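Local coordinates for protein REP-associated tyrosine transposase (Escherichia coli, PDB 4ER8) that binds hairpins of repeated extragenic palindromes and cleaves and recombines the interspersed mosaic elements that contain them, at residues Pro47-His59 with Trp125-Arg139. Numbering follows the deposited sequence.
Sequences PFEINAWVVLPEH and WVKQVSDWPFSTFHR. With NI (nickel (II) ion), chain C.
P57 lays its CG over one face of the W125 indole, a CH-pi contact 3.6 Å from the centroid of the six-membered ring, and W132 CH2 lies over a rim of that indole too. This is an edge of the four-stranded antiparallel sheet of the HUH nuclease fold: strand 49-55 is an outermost strand, and 125-139 runs along it after helix 106-122. L56 CD2 reaches the five-membered end of W125. W132 carries F134 CD1 over one face and offers its edge to the backbone, NE1 giving an in-plane hydrogen bond of 2.9 Å to V55 O. With CG anti to the backbone N (chi1 -162°), the W132 indole swings across to strand 49-55, where a phenylalanine in its place would probably leave V55 O without this donor and F134 on a smaller surface. A single beta bridge pairs V54 with S135: V55 N donates to F134 O at 3.0 Å, and T136 N returns a bond of the same length to W53 O. F134 sits at the centre of an inverse gamma turn, and S135 OG accepts from F137 N in an ST turn as the helix begins. T136 OG1 takes W53 N at 3.2 Å and also bonds the hydroxyl of Y117. Beyond the loop of P57, H59 NE2 binds nickel together with H61, N119, H123 and E161, while its ND1 donates in the ring plane to the syn side of E58 OE1; E58 OE2 has a salt bridge to R162. At the far end the R139 guanidinium, one face over T136 CB, spans two successive carbonyls. NH1 meets I50 O with the oxygen tilted from the guanidinium plane, whereas NH2 holds N51 O, which lies in that plane, at 3.0 Å.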
loop_
_atom_site.group_PDB
_atom_site.type_symbol
_atom_site.label_atom_id
_atom_site.label_comp_id
_atom_site.label_asym_id
_atom_site.label_seq_id
_atom_site.Cartn_x
_atom_site.Cartn_y
_atom_site.Cartn_z
ATOM N N PRO A 47 -7.251 11.775 9.668
ATOM C CA PRO A 47 -6.805 10.553 10.375
ATOM C C PRO A 47 -7.240 9.235 9.717
ATOM O O PRO A 47 -8.354 9.125 9.189
ATOM C CB PRO A 47 -7.428 10.697 11.789
ATOM C CG PRO A 47 -8.413 11.820 11.688
ATOM C CD PRO A 47 -7.890 12.731 10.586
ATOM N N PHE A 48 -6.342 8.254 9.721
ATOM C CA PHE A 48 -6.729 6.862 9.420
ATOM C C PHE A 48 -5.782 5.891 10.110
ATOM O O PHE A 48 -4.736 6.302 10.601
ATOM C CB PHE A 48 -6.804 6.586 7.907
ATOM C CG PHE A 48 -5.485 6.725 7.187
ATOM C CD1 PHE A 48 -4.722 5.607 6.901
ATOM C CD2 PHE A 48 -5.033 7.976 6.767
ATOM C CE1 PHE A 48 -3.522 5.735 6.202
ATOM C CE2 PHE A 48 -3.856 8.117 6.102
ATOM C CZ PHE A 48 -3.073 7.004 5.814
ATOM N N GLU A 49 -6.151 4.611 10.135
ATOM C CA GLU A 49 -5.267 3.585 10.664
ATOM C C GLU A 49 -4.607 2.782 9.527
ATOM O O GLU A 49 -5.299 2.222 8.661
ATOM C CB GLU A 49 -6.032 2.665 11.625
ATOM C CG GLU A 49 -5.226 2.272 12.880
ATOM C CD GLU A 49 -5.528 0.841 13.346
ATOM O OE1 GLU A 49 -4.596 0.179 13.887
ATOM O OE2 GLU A 49 -6.684 0.372 13.155
ATOM N N ILE A 50 -3.276 2.776 9.519
ATOM C CA ILE A 50 -2.512 1.924 8.638
ATOM C C ILE A 50 -2.480 0.506 9.215
ATOM O O ILE A 50 -1.655 0.202 10.082
ATOM C CB ILE A 50 -1.070 2.398 8.473
ATOM C CG1 ILE A 50 -1.025 3.826 7.917
ATOM C CG2 ILE A 50 -0.312 1.443 7.555
ATOM C CD1 ILE A 50 0.410 4.376 7.580
ATOM N N ASN A 51 -3.371 -0.358 8.720
ATOM C CA ASN A 51 -3.366 -1.765 9.081
ATOM C C ASN A 51 -2.080 -2.418 8.573
ATOM O O ASN A 51 -1.397 -3.125 9.337
ATOM C CB ASN A 51 -4.587 -2.464 8.518
ATOM C CG ASN A 51 -5.853 -2.085 9.236
ATOM O OD1 ASN A 51 -6.139 -2.606 10.294
ATOM N ND2 ASN A 51 -6.633 -1.187 8.652
ATOM N N ALA A 52 -1.739 -2.163 7.308
ATOM C CA ALA A 52 -0.471 -2.606 6.776
ATOM C C ALA A 52 -0.037 -1.848 5.522
ATOM O O ALA A 52 -0.860 -1.261 4.832
ATOM C CB ALA A 52 -0.493 -4.093 6.512
ATOM N N TRP A 53 1.260 -1.884 5.222
ATOM C CA TRP A 53 1.736 -1.208 4.044
ATOM C C TRP A 53 3.083 -1.802 3.606
ATOM O O TRP A 53 3.912 -2.064 4.461
ATOM C CB TRP A 53 1.869 0.269 4.402
ATOM C CG TRP A 53 1.838 1.259 3.293
ATOM C CD1 TRP A 53 2.518 1.205 2.103
ATOM C CD2 TRP A 53 1.146 2.517 3.306
ATOM N NE1 TRP A 53 2.247 2.343 1.362
ATOM C CE2 TRP A 53 1.427 3.165 2.095
ATOM C CE3 TRP A 53 0.308 3.156 4.237
ATOM C CZ2 TRP A 53 0.892 4.423 1.784
ATOM C CZ3 TRP A 53 -0.227 4.391 3.927
ATOM C CH2 TRP A 53 0.054 5.012 2.713
ATOM N N VAL A 54 3.269 -2.072 2.308
ATOM C CA VAL A 54 4.611 -2.205 1.734
ATOM C C VAL A 54 4.872 -1.103 0.724
ATOM O O VAL A 54 3.972 -0.658 -0.000
ATOM C CB VAL A 54 4.822 -3.432 0.858
ATOM C CG1 VAL A 54 5.437 -4.535 1.601
ATOM C CG2 VAL A 54 3.555 -3.811 0.113
ATOM N N VAL A 55 6.135 -0.734 0.618
ATOM C CA VAL A 55 6.584 0.085 -0.480
ATOM C C VAL A 55 7.590 -0.702 -1.304
ATOM O O VAL A 55 8.561 -1.245 -0.789
ATOM C CB VAL A 55 7.290 1.295 0.038
ATOM C CG1 VAL A 55 7.747 2.165 -1.149
ATOM C CG2 VAL A 55 6.378 2.037 1.019
ATOM N N LEU A 56 7.369 -0.745 -2.597
ATOM C CA LEU A 56 8.335 -1.382 -3.432
ATOM C C LEU A 56 9.022 -0.247 -4.157
ATOM O O LEU A 56 8.631 0.919 -3.962
ATOM C CB LEU A 56 7.681 -2.441 -4.323
ATOM C CG LEU A 56 7.332 -3.559 -3.318
ATOM C CD1 LEU A 56 5.838 -3.643 -3.016
ATOM C CD2 LEU A 56 7.889 -4.914 -3.705
ATOM N N PRO A 57 10.076 -0.544 -4.938
ATOM C CA PRO A 57 10.734 0.586 -5.577
ATOM C C PRO A 57 9.784 1.328 -6.482
ATOM O O PRO A 57 9.847 2.553 -6.541
ATOM C CB PRO A 57 11.847 -0.063 -6.396
ATOM C CG PRO A 57 12.015 -1.451 -5.792
ATOM C CD PRO A 57 10.655 -1.837 -5.341
ATOM N N GLU A 58 8.868 0.613 -7.134
ATOM C CA GLU A 58 7.965 1.253 -8.116
ATOM C C GLU A 58 6.447 1.114 -7.925
ATOM O O GLU A 58 5.707 1.426 -8.852
ATOM C CB GLU A 58 8.318 0.809 -9.545
ATOM C CG GLU A 58 8.610 -0.690 -9.679
ATOM C CD GLU A 58 7.506 -1.555 -9.129
ATOM O OE1 GLU A 58 7.691 -2.171 -8.058
ATOM O OE2 GLU A 58 6.442 -1.626 -9.760
ATOM N N HIS A 59 5.978 0.664 -6.763
ATOM C CA HIS A 59 4.543 0.576 -6.462
ATOM C C HIS A 59 4.392 0.205 -5.010
ATOM O O HIS A 59 5.377 -0.137 -4.345
ATOM C CB HIS A 59 3.838 -0.463 -7.358
ATOM C CG HIS A 59 4.029 -1.897 -6.951
ATOM N ND1 HIS A 59 5.235 -2.559 -7.063
ATOM C CD2 HIS A 59 3.137 -2.820 -6.508
ATOM C CE1 HIS A 59 5.078 -3.824 -6.690
ATOM N NE2 HIS A 59 3.816 -4.001 -6.329
ATOM N N TRP A 125 12.458 -9.249 -5.292
ATOM C CA TRP A 125 13.425 -8.417 -4.592
ATOM C C TRP A 125 14.208 -9.184 -3.536
ATOM O O TRP A 125 15.408 -8.985 -3.411
ATOM C CB TRP A 125 12.763 -7.177 -3.975
ATOM C CG TRP A 125 12.116 -6.304 -5.016
ATOM C CD1 TRP A 125 10.775 -6.145 -5.239
ATOM C CD2 TRP A 125 12.783 -5.506 -6.014
ATOM N NE1 TRP A 125 10.570 -5.280 -6.278
ATOM C CE2 TRP A 125 11.777 -4.873 -6.777
ATOM C CE3 TRP A 125 14.134 -5.257 -6.329
ATOM C CZ2 TRP A 125 12.073 -4.011 -7.862
ATOM C CZ3 TRP A 125 14.433 -4.378 -7.412
ATOM C CH2 TRP A 125 13.398 -3.774 -8.156
ATOM N N VAL A 126 13.536 -10.044 -2.770
ATOM C CA VAL A 126 14.175 -10.738 -1.638
ATOM C C VAL A 126 13.731 -12.197 -1.536
ATOM O O VAL A 126 12.728 -12.573 -2.101
ATOM C CB VAL A 126 13.937 -10.007 -0.287
ATOM C CG1 VAL A 126 14.533 -8.588 -0.307
ATOM C CG2 VAL A 126 12.455 -9.967 0.068
ATOM N N LYS A 127 14.480 -13.036 -0.832
ATOM C CA LYS A 127 14.057 -14.435 -0.723
ATOM C C LYS A 127 13.284 -14.672 0.582
ATOM O O LYS A 127 12.609 -15.688 0.728
ATOM C CB LYS A 127 15.196 -15.450 -1.012
ATOM C CG LYS A 127 16.646 -14.929 -0.809
ATOM C CD LYS A 127 17.203 -14.009 -1.969
ATOM C CE LYS A 127 18.269 -12.927 -1.481
ATOM N NZ LYS A 127 17.729 -11.867 -0.513
ATOM N N GLN A 128 13.358 -13.691 1.483
ATOM C CA GLN A 128 12.765 -13.772 2.812
ATOM C C GLN A 128 12.088 -12.469 3.225
ATOM O O GLN A 128 12.693 -11.405 3.155
ATOM C CB GLN A 128 13.817 -14.151 3.839
ATOM C CG GLN A 128 14.093 -15.640 3.911
ATOM C CD GLN A 128 13.099 -16.377 4.819
ATOM O OE1 GLN A 128 12.706 -17.515 4.518
ATOM N NE2 GLN A 128 12.688 -15.735 5.932
ATOM N N VAL A 129 10.837 -12.556 3.680
ATOM C CA VAL A 129 10.068 -11.335 3.884
ATOM C C VAL A 129 10.721 -10.429 4.884
ATOM O O VAL A 129 10.492 -9.238 4.837
ATOM C CB VAL A 129 8.523 -11.519 4.269
ATOM C CG1 VAL A 129 8.009 -12.899 3.968
ATOM C CG2 VAL A 129 8.252 -11.118 5.712
ATOM N N SER A 130 11.528 -10.959 5.791
ATOM C CA SER A 130 12.144 -10.057 6.768
ATOM C C SER A 130 13.366 -9.328 6.185
ATOM O O SER A 130 13.872 -8.371 6.794
ATOM C CB SER A 130 12.492 -10.771 8.087
ATOM O OG SER A 130 13.447 -11.788 7.845
ATOM N N ASP A 131 13.836 -9.756 5.020
ATOM C CA ASP A 131 14.919 -9.033 4.349
ATOM C C ASP A 131 14.500 -7.662 3.862
ATOM O O ASP A 131 15.356 -6.798 3.720
ATOM C CB ASP A 131 15.514 -9.812 3.163
ATOM C CG ASP A 131 16.225 -11.073 3.592
ATOM O OD1 ASP A 131 16.814 -11.075 4.710
ATOM O OD2 ASP A 131 16.180 -12.045 2.811
ATOM N N TRP A 132 13.203 -7.450 3.631
ATOM C CA TRP A 132 12.716 -6.163 3.129
ATOM C C TRP A 132 12.359 -5.176 4.230
ATOM O O TRP A 132 11.404 -5.404 4.992
ATOM C CB TRP A 132 11.516 -6.351 2.200
ATOM C CG TRP A 132 11.217 -5.162 1.330
ATOM C CD1 TRP A 132 10.167 -4.273 1.459
ATOM C CD2 TRP A 132 11.960 -4.732 0.186
ATOM N NE1 TRP A 132 10.219 -3.314 0.465
ATOM C CE2 TRP A 132 11.306 -3.569 -0.332
ATOM C CE3 TRP A 132 13.116 -5.197 -0.450
ATOM C CZ2 TRP A 132 11.779 -2.877 -1.456
ATOM C CZ3 TRP A 132 13.586 -4.494 -1.597
ATOM C CH2 TRP A 132 12.918 -3.357 -2.073
ATOM N N PRO A 133 13.129 -4.076 4.319
ATOM C CA PRO A 133 12.919 -3.056 5.348
ATOM C C PRO A 133 11.792 -2.101 5.065
ATOM O O PRO A 133 11.360 -1.389 5.959
ATOM C CB PRO A 133 14.230 -2.274 5.339
ATOM C CG PRO A 133 14.827 -2.521 3.988
ATOM C CD PRO A 133 14.449 -3.938 3.671
ATOM N N PHE A 134 11.325 -2.068 3.825
ATOM C CA PHE A 134 10.394 -1.020 3.409
ATOM C C PHE A 134 8.947 -1.431 3.620
ATOM O O PHE A 134 8.168 -1.478 2.662
ATOM C CB PHE A 134 10.637 -0.666 1.940
ATOM C CG PHE A 134 11.981 -0.071 1.683
ATOM C CD1 PHE A 134 12.929 -0.761 0.940
ATOM C CD2 PHE A 134 12.320 1.177 2.211
ATOM C CE1 PHE A 134 14.211 -0.228 0.711
ATOM C CE2 PHE A 134 13.605 1.741 1.991
ATOM C CZ PHE A 134 14.552 1.029 1.247
ATOM N N SER A 135 8.575 -1.738 4.853
ATOM C CA SER A 135 7.200 -2.122 5.127
ATOM C C SER A 135 6.873 -2.051 6.609
ATOM O O SER A 135 7.755 -1.803 7.418
ATOM C CB SER A 135 6.972 -3.534 4.651
ATOM O OG SER A 135 7.603 -4.417 5.524
ATOM N N THR A 136 5.615 -2.294 6.957
ATOM C CA THR A 136 5.212 -2.350 8.341
ATOM C C THR A 136 5.402 -3.754 8.967
ATOM O O THR A 136 4.925 -4.032 10.094
ATOM C CB THR A 136 3.768 -1.966 8.480
ATOM O OG1 THR A 136 2.955 -2.907 7.757
ATOM C CG2 THR A 136 3.580 -0.572 7.948
ATOM N N PHE A 137 6.084 -4.636 8.235
ATOM C CA PHE A 137 6.289 -5.995 8.734
ATOM C C PHE A 137 6.983 -5.970 10.082
ATOM O O PHE A 137 6.483 -6.508 11.056
ATOM C CB PHE A 137 7.089 -6.819 7.757
ATOM C CG PHE A 137 7.352 -8.216 8.227
ATOM C CD1 PHE A 137 6.309 -9.152 8.315
ATOM C CD2 PHE A 137 8.649 -8.627 8.529
ATOM C CE1 PHE A 137 6.557 -10.468 8.714
ATOM C CE2 PHE A 137 8.904 -9.934 8.944
ATOM C CZ PHE A 137 7.857 -10.848 9.031
ATOM N N HIS A 138 8.141 -5.326 10.117
ATOM C CA HIS A 138 8.882 -5.033 11.369
ATOM C C HIS A 138 8.077 -4.268 12.435
ATOM O O HIS A 138 8.106 -4.645 13.584
ATOM C CB HIS A 138 10.196 -4.354 11.009
ATOM C CG HIS A 138 10.919 -5.073 9.913
ATOM N ND1 HIS A 138 11.833 -6.082 10.156
ATOM C CD2 HIS A 138 10.809 -4.983 8.562
ATOM C CE1 HIS A 138 12.282 -6.557 9.006
ATOM N NE2 HIS A 138 11.680 -5.905 8.023
ATOM N N ARG A 139 7.325 -3.234 12.072
ATOM C CA ARG A 139 6.429 -2.681 13.064
ATOM C C ARG A 139 5.594 -3.812 13.682
ATOM O O ARG A 139 5.415 -3.844 14.905
ATOM C CB ARG A 139 5.515 -1.596 12.501
ATOM C CG ARG A 139 4.579 -1.000 13.538
ATOM C CD ARG A 139 3.305 -0.392 12.935
ATOM N NE ARG A 139 2.326 -1.440 12.629
ATOM C CZ ARG A 139 1.400 -1.390 11.681
ATOM N NH1 ARG A 139 1.303 -0.332 10.882
ATOM N NH2 ARG A 139 0.585 -2.421 11.524
HETATM NI NI NI C . 3.012 -5.849 -5.779
#